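Local atomic coordinates of serine--tRNA ligase, cytoplasmic (Candida albicans, PDB entry 3QO8), a protein that catalyses the ATP-dependent attachment of serine to tRNA(Ser), first forming seryl-adenylate and then passing the serine to the acceptor end of the tRNA. Residues V117-W131 with G331-E343. Numbering follows the deposited sequence.
Sequences VDSQDEENNELVRTW and GLPYRVVGIVSGE. With SSA (5'-O-(N-(L-seryl)-sulfamoyl)adenosine), chain D.
The carbonyl oxygen V336 O is gripped by two successive amides of the facing strand: V128 N at 2.8 Å, lying in the carbonyl plane, and R129 N at a longer 3.3 Å. Because V128 and R129 share one partner, the antiparallel register slips by a residue between strands 126-131 and 334-338, and V128 turns its CB toward the other strand, 4.1 Å from V336 CG1. W131 and Y334 form a hydrogen-bonded pair. W131 CB sits over one face of the Y334 ring, 3.8 Å from its centroid, while CG, anti to the backbone N (chi1 -177°), carries the indole past that ring to the L332 carbonyl; L332 O lies near the indole plane at its edge, 3.4 Å from W131 CZ3. Y334 OH bonds to Q328 and E324 of helix 312-329. At the other end, the carboxamide oxygen N125 OD1 accepts V340 N (3.1 Å), tilted 32° from its plane, and S341 OG accepts S119 N while also bonding K24 O. W131 and G331 line the pocket of a second SSA molecule, distinct from that beside the serine- and ATP-binding residues. The arrangement is a classic beta bulge, on an edge strand added to the largely antiparallel sheet of the class II synthetase core.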
ATOM      1  N   VAL A 117     -33.719  12.122   5.385  1.00 27.26           N
ATOM      2  CA  VAL A 117     -34.804  11.891   4.430  1.00 27.65           C
ATOM      3  C   VAL A 117     -35.016  10.401   4.191  1.00 27.68           C
ATOM      4  O   VAL A 117     -34.071   9.675   3.904  1.00 27.46           O
ATOM      5  CB  VAL A 117     -34.528  12.581   3.076  1.00 27.72           C
ATOM      6  CG1 VAL A 117     -35.558  12.145   2.021  1.00 28.96           C
ATOM      7  CG2 VAL A 117     -34.544  14.087   3.243  1.00 27.34           C
ATOM      8  N   ASP A 118     -36.260   9.954   4.308  1.00 27.89           N
ATOM      9  CA  ASP A 118     -36.592   8.555   4.092  1.00 30.62           C
ATOM     10  C   ASP A 118     -36.840   8.266   2.610  1.00 34.46           C
ATOM     11  O   ASP A 118     -37.907   8.571   2.085  1.00 33.76           O
ATOM     12  CB  ASP A 118     -37.821   8.185   4.925  1.00 30.79           C
ATOM     13  CG  ASP A 118     -38.331   6.789   4.627  1.00 33.92           C
ATOM     14  OD1 ASP A 118     -37.661   6.048   3.873  1.00 37.35           O
ATOM     15  OD2 ASP A 118     -39.394   6.422   5.161  1.00 35.36           O
ATOM     16  N   SER A 119     -35.861   7.668   1.938  1.00 30.15           N
ATOM     17  CA  SER A 119     -35.999   7.375   0.513  1.00 27.34           C
ATOM     18  C   SER A 119     -34.905   6.446   0.027  1.00 35.10           C
ATOM     19  O   SER A 119     -33.832   6.375   0.618  1.00 29.88           O
ATOM     20  CB  SER A 119     -35.935   8.666  -0.303  1.00 29.32           C
ATOM     21  OG  SER A 119     -36.043   8.388  -1.690  1.00 32.47           O
ATOM     22  N   GLN A 120     -35.178   5.743  -1.066  1.00 36.53           N
ATOM     23  CA  GLN A 120     -34.180   4.886  -1.686  1.00 40.36           C
ATOM     24  C   GLN A 120     -33.563   5.582  -2.894  1.00 38.45           C
ATOM     25  O   GLN A 120     -32.698   5.026  -3.564  1.00 43.09           O
ATOM     26  CB  GLN A 120     -34.817   3.568  -2.115  1.00 43.22           C
ATOM     27  CG  GLN A 120     -35.604   2.883  -1.014  1.00 42.95           C
ATOM     28  CD  GLN A 120     -34.735   2.461   0.160  1.00 42.23           C
ATOM     29  OE1 GLN A 120     -33.704   1.805  -0.011  1.00 39.23           O
ATOM     30  NE2 GLN A 120     -35.150   2.839   1.360  1.00 42.13           N
ATOM     31  N   ASP A 121     -34.004   6.808  -3.153  1.00 31.85           N
ATOM     32  CA  ASP A 121     -33.631   7.523  -4.368  1.00 35.22           C
ATOM     33  C   ASP A 121     -32.828   8.779  -4.046  1.00 34.68           C
ATOM     34  O   ASP A 121     -33.356   9.732  -3.467  1.00 31.13           O
ATOM     35  CB  ASP A 121     -34.896   7.887  -5.151  1.00 41.43           C
ATOM     36  CG  ASP A 121     -34.598   8.484  -6.517  1.00 56.45           C
ATOM     37  OD1 ASP A 121     -33.420   8.787  -6.810  1.00 54.61           O
ATOM     38  OD2 ASP A 121     -35.560   8.663  -7.298  1.00 68.90           O
ATOM     39  N   GLU A 122     -31.554   8.770  -4.436  1.00 36.67           N
ATOM     40  CA  GLU A 122     -30.647   9.896  -4.207  1.00 40.27           C
ATOM     41  C   GLU A 122     -31.168  11.207  -4.766  1.00 33.52           C
ATOM     42  O   GLU A 122     -30.711  12.279  -4.360  1.00 32.88           O
ATOM     43  CB  GLU A 122     -29.271   9.620  -4.816  1.00 49.23           C
ATOM     44  CG  GLU A 122     -28.466   8.548  -4.116  1.00 62.33           C
ATOM     45  CD  GLU A 122     -27.133   8.315  -4.797  1.00 75.57           C
ATOM     46  OE1 GLU A 122     -26.708   9.187  -5.590  1.00 76.90           O
ATOM     47  OE2 GLU A 122     -26.516   7.258  -4.549  1.00 83.85           O
ATOM     48  N   GLU A 123     -32.104  11.132  -5.709  1.00 31.05           N
ATOM     49  CA  GLU A 123     -32.747  12.333  -6.224  1.00 41.00           C
ATOM     50  C   GLU A 123     -33.318  13.131  -5.062  1.00 37.92           C
ATOM     51  O   GLU A 123     -33.504  14.343  -5.166  1.00 31.22           O
ATOM     52  CB  GLU A 123     -33.864  11.979  -7.207  1.00 54.66           C
ATOM     53  CG  GLU A 123     -33.371  11.479  -8.552  1.00 73.93           C
ATOM     54  CD  GLU A 123     -32.709  12.570  -9.375  1.00 86.81           C
ATOM     55  OE1 GLU A 123     -31.604  12.325  -9.909  1.00 90.52           O
ATOM     56  OE2 GLU A 123     -33.295  13.669  -9.493  1.00 89.08           O
ATOM     57  N   ASN A 124     -33.576  12.439  -3.952  1.00 34.49           N
ATOM     58  CA  ASN A 124     -34.197  13.051  -2.781  1.00 34.88           C
ATOM     59  C   ASN A 124     -33.215  13.450  -1.690  1.00 32.81           C
ATOM     60  O   ASN A 124     -33.637  13.831  -0.593  1.00 30.09           O
ATOM     61  CB  ASN A 124     -35.281  12.132  -2.210  1.00 29.98           C
ATOM     62  CG  ASN A 124     -36.455  11.965  -3.167  1.00 38.12           C
ATOM     63  OD1 ASN A 124     -36.791  10.853  -3.579  1.00 41.56           O
ATOM     64  ND2 ASN A 124     -37.080  13.075  -3.522  1.00 37.39           N
ATOM     65  N   ASN A 125     -31.914  13.336  -1.978  1.00 24.05           N
ATOM     66  CA  ASN A 125     -30.890  13.867  -1.086  1.00 22.52           C
ATOM     67  C   ASN A 125     -31.249  15.290  -0.715  1.00 29.96           C
ATOM     68  O   ASN A 125     -31.692  16.059  -1.561  1.00 28.01           O
ATOM     69  CB  ASN A 125     -29.517  13.886  -1.763  1.00 26.63           C
ATOM     70  CG  ASN A 125     -28.891  12.508  -1.875  1.00 29.91           C
ATOM     71  OD1 ASN A 125     -29.371  11.540  -1.284  1.00 25.37           O
ATOM     72  ND2 ASN A 125     -27.797  12.420  -2.630  1.00 26.88           N
ATOM     73  N   GLU A 126     -31.061  15.635   0.551  1.00 31.46           N
ATOM     74  CA  GLU A 126     -31.316  16.986   1.021  1.00 30.53           C
ATOM     75  C   GLU A 126     -30.220  17.918   0.520  1.00 28.06           C
ATOM     76  O   GLU A 126     -29.033  17.604   0.617  1.00 26.31           O
ATOM     77  CB  GLU A 126     -31.364  17.000   2.551  1.00 32.57           C
ATOM     78  CG  GLU A 126     -31.383  18.385   3.161  1.00 42.41           C
ATOM     79  CD  GLU A 126     -31.307  18.348   4.674  1.00 58.76           C
ATOM     80  OE1 GLU A 126     -31.229  17.229   5.232  1.00 67.29           O
ATOM     81  OE2 GLU A 126     -31.320  19.436   5.299  1.00 56.41           O
ATOM     82  N   LEU A 127     -30.605  19.059  -0.034  1.00 26.51           N
ATOM     83  CA  LEU A 127     -29.617  20.049  -0.438  1.00 28.40           C
ATOM     84  C   LEU A 127     -29.366  20.937   0.760  1.00 29.15           C
ATOM     85  O   LEU A 127     -30.180  21.794   1.089  1.00 29.92           O
ATOM     86  CB  LEU A 127     -30.089  20.873  -1.644  1.00 30.84           C
ATOM     87  CG  LEU A 127     -29.108  21.970  -2.083  1.00 31.79           C
ATOM     88  CD1 LEU A 127     -27.747  21.384  -2.508  1.00 32.26           C
ATOM     89  CD2 LEU A 127     -29.686  22.846  -3.195  1.00 37.04           C
ATOM     90  N   VAL A 128     -28.251  20.691   1.439  1.00 23.52           N
ATOM     91  CA  VAL A 128     -27.965  21.335   2.719  1.00 29.43           C
ATOM     92  C   VAL A 128     -27.388  22.738   2.534  1.00 31.76           C
ATOM     93  O   VAL A 128     -27.890  23.702   3.103  1.00 37.76           O
ATOM     94  CB  VAL A 128     -27.004  20.472   3.584  1.00 30.63           C
ATOM     95  CG1 VAL A 128     -26.613  21.204   4.861  1.00 30.21           C
ATOM     96  CG2 VAL A 128     -27.649  19.134   3.908  1.00 28.84           C
ATOM     97  N   ARG A 129     -26.344  22.847   1.723  1.00 30.12           N
ATOM     98  CA  ARG A 129     -25.667  24.121   1.520  1.00 32.32           C
ATOM     99  C   ARG A 129     -25.007  24.118   0.163  1.00 32.39           C
ATOM    100  O   ARG A 129     -24.655  23.059  -0.363  1.00 22.68           O
ATOM    101  CB  ARG A 129     -24.587  24.335   2.590  1.00 37.66           C
ATOM    102  CG  ARG A 129     -25.090  24.902   3.901  1.00 47.36           C
ATOM    103  CD  ARG A 129     -23.942  25.166   4.880  1.00 42.97           C
ATOM    104  NE  ARG A 129     -23.247  23.944   5.278  1.00 43.47           N
ATOM    105  CZ  ARG A 129     -23.673  23.125   6.235  1.00 39.88           C
ATOM    106  NH1 ARG A 129     -24.801  23.390   6.883  1.00 37.12           N
ATOM    107  NH2 ARG A 129     -22.978  22.039   6.540  1.00 34.58           N
ATOM    108  N   THR A 130     -24.829  25.306  -0.399  1.00 26.30           N
ATOM    109  CA  THR A 130     -24.070  25.465  -1.629  1.00 29.63           C
ATOM    110  C   THR A 130     -23.026  26.549  -1.397  1.00 30.46           C
ATOM    111  O   THR A 130     -23.243  27.462  -0.607  1.00 32.10           O
ATOM    112  CB  THR A 130     -24.981  25.868  -2.814  1.00 36.49           C
ATOM    113  OG1 THR A 130     -26.026  24.900  -2.966  1.00 35.83           O
ATOM    114  CG2 THR A 130     -24.185  25.918  -4.095  1.00 36.69           C
ATOM    115  N   TRP A 131     -21.890  26.448  -2.072  1.00 26.64           N
ATOM    116  CA  TRP A 131     -20.863  27.479  -1.962  1.00 27.66           C
ATOM    117  C   TRP A 131     -20.162  27.682  -3.296  1.00 28.43           C
ATOM    118  O   TRP A 131     -19.842  26.719  -3.983  1.00 28.52           O
ATOM    119  CB  TRP A 131     -19.826  27.124  -0.885  1.00 24.74           C
ATOM    120  CG  TRP A 131     -18.796  28.211  -0.689  1.00 26.30           C
ATOM    121  CD1 TRP A 131     -18.921  29.330   0.094  1.00 28.48           C
ATOM    122  CD2 TRP A 131     -17.500  28.293  -1.299  1.00 24.68           C
ATOM    123  NE1 TRP A 131     -17.777  30.091   0.015  1.00 27.03           N
ATOM    124  CE2 TRP A 131     -16.889  29.476  -0.827  1.00 25.23           C
ATOM    125  CE3 TRP A 131     -16.786  27.469  -2.180  1.00 29.48           C
ATOM    126  CZ2 TRP A 131     -15.612  29.867  -1.226  1.00 25.29           C
ATOM    127  CZ3 TRP A 131     -15.511  27.851  -2.564  1.00 21.67           C
ATOM    128  CH2 TRP A 131     -14.941  29.044  -2.095  1.00 20.78           C
ATOM    129  N   GLY A 331     -10.647  27.039  -3.250  1.00 20.69           N
ATOM    130  CA  GLY A 331     -11.450  27.762  -4.225  1.00 24.98           C
ATOM    131  C   GLY A 331     -12.289  26.856  -5.114  1.00 24.24           C
ATOM    132  O   GLY A 331     -12.526  27.158  -6.288  1.00 23.31           O
ATOM    133  N   LEU A 332     -12.762  25.746  -4.559  1.00 17.13           N
ATOM    134  CA  LEU A 332     -13.529  24.781  -5.350  1.00 18.83           C
ATOM    135  C   LEU A 332     -15.015  24.890  -5.001  1.00 17.84           C
ATOM    136  O   LEU A 332     -15.384  24.711  -3.840  1.00 21.50           O
ATOM    137  CB  LEU A 332     -13.005  23.344  -5.115  1.00 14.52           C
ATOM    138  CG  LEU A 332     -11.517  23.116  -5.417  1.00 14.29           C
ATOM    139  CD1 LEU A 332     -11.035  21.708  -5.045  1.00 18.19           C
ATOM    140  CD2 LEU A 332     -11.201  23.411  -6.886  1.00 12.45           C
ATOM    141  N   PRO A 333     -15.874  25.185  -6.006  1.00 19.55           N
ATOM    142  CA  PRO A 333     -17.313  25.293  -5.721  1.00 23.48           C
ATOM    143  C   PRO A 333     -17.830  23.933  -5.292  1.00 20.11           C
ATOM    144  O   PRO A 333     -17.335  22.934  -5.801  1.00 19.59           O
ATOM    145  CB  PRO A 333     -17.938  25.662  -7.084  1.00 19.01           C
ATOM    146  CG  PRO A 333     -16.799  26.001  -7.990  1.00 28.41           C
ATOM    147  CD  PRO A 333     -15.583  25.288  -7.448  1.00 20.73           C
ATOM    148  N   TYR A 334     -18.801  23.881  -4.384  1.00 21.21           N
ATOM    149  CA  TYR A 334     -19.324  22.593  -3.946  1.00 21.48           C
ATOM    150  C   TYR A 334     -20.745  22.727  -3.440  1.00 26.12           C
ATOM    151  O   TYR A 334     -21.247  23.833  -3.274  1.00 24.63           O
ATOM    152  CB  TYR A 334     -18.435  21.982  -2.844  1.00 16.37           C
ATOM    153  CG  TYR A 334     -18.381  22.839  -1.593  1.00 17.77           C
ATOM    154  CD1 TYR A 334     -19.401  22.793  -0.652  1.00 17.02           C
ATOM    155  CD2 TYR A 334     -17.314  23.706  -1.365  1.00 15.05           C
ATOM    156  CE1 TYR A 334     -19.369  23.608   0.493  1.00 22.90           C
ATOM    157  CE2 TYR A 334     -17.269  24.516  -0.226  1.00 19.99           C
ATOM    158  CZ  TYR A 334     -18.305  24.467   0.688  1.00 17.10           C
ATOM    159  OH  TYR A 334     -18.264  25.263   1.803  1.00 23.70           O
ATOM    160  N   ARG A 335     -21.389  21.592  -3.204  1.00 22.90           N
ATOM    161  CA  ARG A 335     -22.615  21.560  -2.427  1.00 22.58           C
ATOM    162  C   ARG A 335     -22.491  20.473  -1.368  1.00 19.17           C
ATOM    163  O   ARG A 335     -21.759  19.504  -1.554  1.00 18.42           O
ATOM    164  CB  ARG A 335     -23.828  21.281  -3.319  1.00 23.00           C
ATOM    165  CG  ARG A 335     -23.772  19.955  -4.065  1.00 19.05           C
ATOM    166  CD  ARG A 335     -25.072  19.715  -4.865  1.00 20.49           C
ATOM    167  NE  ARG A 335     -25.114  18.373  -5.448  1.00 22.34           N
ATOM    168  CZ  ARG A 335     -25.930  17.999  -6.436  1.00 27.80           C
ATOM    169  NH1 ARG A 335     -26.784  18.865  -6.963  1.00 24.90           N
ATOM    170  NH2 ARG A 335     -25.895  16.752  -6.897  1.00 26.43           N
ATOM    171  N   VAL A 336     -23.193  20.652  -0.258  1.00 15.93           N
ATOM    172  CA  VAL A 336     -23.289  19.621   0.783  1.00 15.64           C
ATOM    173  C   VAL A 336     -24.694  19.027   0.742  1.00 23.77           C
ATOM    174  O   VAL A 336     -25.700  19.764   0.741  1.00 21.52           O
ATOM    175  CB  VAL A 336     -23.021  20.220   2.168  1.00 18.96           C
ATOM    176  CG1 VAL A 336     -23.181  19.155   3.268  1.00 20.80           C
ATOM    177  CG2 VAL A 336     -21.614  20.822   2.215  1.00 25.92           C
ATOM    178  N   VAL A 337     -24.770  17.703   0.691  1.00 19.46           N
ATOM    179  CA  VAL A 337     -26.056  17.023   0.582  1.00 18.48           C
ATOM    180  C   VAL A 337     -26.271  16.002   1.684  1.00 19.71           C
ATOM    181  O   VAL A 337     -25.352  15.276   2.063  1.00 21.44           O
ATOM    182  CB  VAL A 337     -26.234  16.342  -0.805  1.00 20.78           C
ATOM    183  CG1 VAL A 337     -26.174  17.387  -1.921  1.00 21.83           C
ATOM    184  CG2 VAL A 337     -25.172  15.278  -1.031  1.00 20.57           C
ATOM    185  N   GLY A 338     -27.498  15.942   2.186  1.00 20.47           N
ATOM    186  CA  GLY A 338     -27.873  14.968   3.192  1.00 20.30           C
ATOM    187  C   GLY A 338     -28.326  13.692   2.512  1.00 27.09           C
ATOM    188  O   GLY A 338     -29.375  13.656   1.873  1.00 25.34           O
ATOM    189  N   ILE A 339     -27.531  12.639   2.658  1.00 21.97           N
ATOM    190  CA  ILE A 339     -27.771  11.380   1.959  1.00 20.10           C
ATOM    191  C   ILE A 339     -29.042  10.669   2.444  1.00 22.65           C
ATOM    192  O   ILE A 339     -29.272  10.546   3.654  1.00 24.42           O
ATOM    193  CB  ILE A 339     -26.538  10.432   2.101  1.00 24.30           C
ATOM    194  CG1 ILE A 339     -25.280  11.110   1.555  1.00 24.38           C
ATOM    195  CG2 ILE A 339     -26.783   9.112   1.382  1.00 23.86           C
ATOM    196  CD1 ILE A 339     -25.374  11.487   0.057  1.00 21.70           C
ATOM    197  N   VAL A 340     -29.849  10.185   1.501  1.00 21.13           N
ATOM    198  CA  VAL A 340     -31.112   9.521   1.836  1.00 21.95           C
ATOM    199  C   VAL A 340     -30.881   8.232   2.621  1.00 22.45           C
ATOM    200  O   VAL A 340     -29.837   7.590   2.477  1.00 24.20           O
ATOM    201  CB  VAL A 340     -31.957   9.191   0.574  1.00 28.87           C
ATOM    202  CG1 VAL A 340     -32.442  10.472  -0.100  1.00 26.63           C
ATOM    203  CG2 VAL A 340     -31.154   8.322  -0.400  1.00 28.84           C
ATOM    204  N   SER A 341     -31.868   7.847   3.425  1.00 25.07           N
ATOM    205  CA  SER A 341     -31.737   6.675   4.295  1.00 26.94           C
ATOM    206  C   SER A 341     -31.306   5.411   3.552  1.00 30.78           C
ATOM    207  O   SER A 341     -30.550   4.608   4.086  1.00 30.09           O
ATOM    208  CB  SER A 341     -33.038   6.409   5.047  1.00 27.02           C
ATOM    209  OG  SER A 341     -34.137   6.326   4.145  1.00 27.34           O
ATOM    210  N   GLY A 342     -31.785   5.242   2.323  1.00 30.77           N
ATOM    211  CA  GLY A 342     -31.544   4.022   1.574  1.00 27.62           C
ATOM    212  C   GLY A 342     -30.127   3.863   1.061  1.00 31.27           C
ATOM    213  O   GLY A 342     -29.771   2.806   0.548  1.00 37.68           O
ATOM    214  N   GLU A 343     -29.323   4.912   1.216  1.00 28.10           N
ATOM    215  CA  GLU A 343     -27.937   4.925   0.762  1.00 26.66           C
ATOM    216  C   GLU A 343     -26.921   4.998   1.908  1.00 30.79           C
ATOM    217  O   GLU A 343     -25.735   5.225   1.676  1.00 36.25           O
ATOM    218  CB  GLU A 343     -27.722   6.116  -0.174  1.00 32.90           C
ATOM    219  CG  GLU A 343     -28.497   6.010  -1.468  1.00 39.83           C
ATOM    220  CD  GLU A 343     -27.852   5.039  -2.430  1.00 45.72           C
ATOM    221  OE1 GLU A 343     -26.665   5.244  -2.759  1.00 51.68           O
ATOM    222  OE2 GLU A 343     -28.522   4.072  -2.845  1.00 42.23           O
TER
HETATM  223  N10 SSA D 488     -11.247  35.588  -0.572  0.77 64.92           N
HETATM  224  CA  SSA D 488     -10.031  35.515  -1.360  0.77 65.25           C
HETATM  225  CB  SSA D 488      -8.895  35.023  -0.467  0.77 68.72           C
HETATM  226  OG  SSA D 488      -7.696  34.866  -1.234  0.77 71.14           O
HETATM  227  C9  SSA D 488     -10.231  34.570  -2.513  0.77 58.24           C
HETATM  228  O9  SSA D 488      -9.347  34.396  -3.335  0.77 49.31           O
HETATM  229  N8  SSA D 488     -11.406  33.943  -2.573  0.77 62.68           N
HETATM  230  S1  SSA D 488     -11.678  32.783  -3.650  0.77 54.75           S
HETATM  231  O1S SSA D 488     -12.881  32.086  -3.287  0.77 49.50           O
HETATM  232  O2S SSA D 488     -11.809  33.359  -4.962  0.77 56.22           O
HETATM  233  O5' SSA D 488     -10.481  31.815  -3.651  0.77 52.38           O
HETATM  234  C5' SSA D 488     -10.356  30.777  -2.681  0.77 45.07           C
HETATM  235  C4' SSA D 488      -8.910  30.293  -2.691  0.77 43.40           C
HETATM  236  O4' SSA D 488      -8.636  29.515  -3.860  0.77 37.35           O
HETATM  237  C3' SSA D 488      -7.932  31.456  -2.723  0.77 48.71           C
HETATM  238  O3' SSA D 488      -7.453  31.759  -1.409  0.77 55.91           O
HETATM  239  C2' SSA D 488      -6.795  30.982  -3.599  0.77 45.38           C
HETATM  240  O2' SSA D 488      -5.760  30.421  -2.795  0.77 54.04           O
HETATM  241  C1' SSA D 488      -7.391  29.884  -4.460  0.77 38.12           C
HETATM  242  N9  SSA D 488      -7.593  30.454  -5.812  0.77 41.81           N
HETATM  243  C8  SSA D 488      -8.755  30.848  -6.363  0.77 33.99           C
HETATM  244  N7  SSA D 488      -8.500  31.324  -7.606  0.77 41.07           N
HETATM  245  C5  SSA D 488      -7.170  31.228  -7.823  0.77 38.71           C
HETATM  246  C6  SSA D 488      -6.341  31.548  -8.891  0.77 40.62           C
HETATM  247  N6  SSA D 488      -6.842  32.084 -10.034  0.77 43.44           N
HETATM  248  N1  SSA D 488      -5.012  31.320  -8.774  0.77 39.64           N
HETATM  249  C2  SSA D 488      -4.494  30.787  -7.658  0.77 36.86           C
HETATM  250  N3  SSA D 488      -5.272  30.468  -6.616  0.77 34.55           N
HETATM  251  C4  SSA D 488      -6.607  30.684  -6.680  0.77 38.25           C
HETATM  252  O   HOH W   1     -31.309  13.475   4.312  1.00 33.80           O
HETATM  253  O   HOH W   2     -31.434   1.172  -1.131  1.00 45.97           O
HETATM  254  O   HOH W   3     -30.873   3.325  -2.344  1.00 52.68           O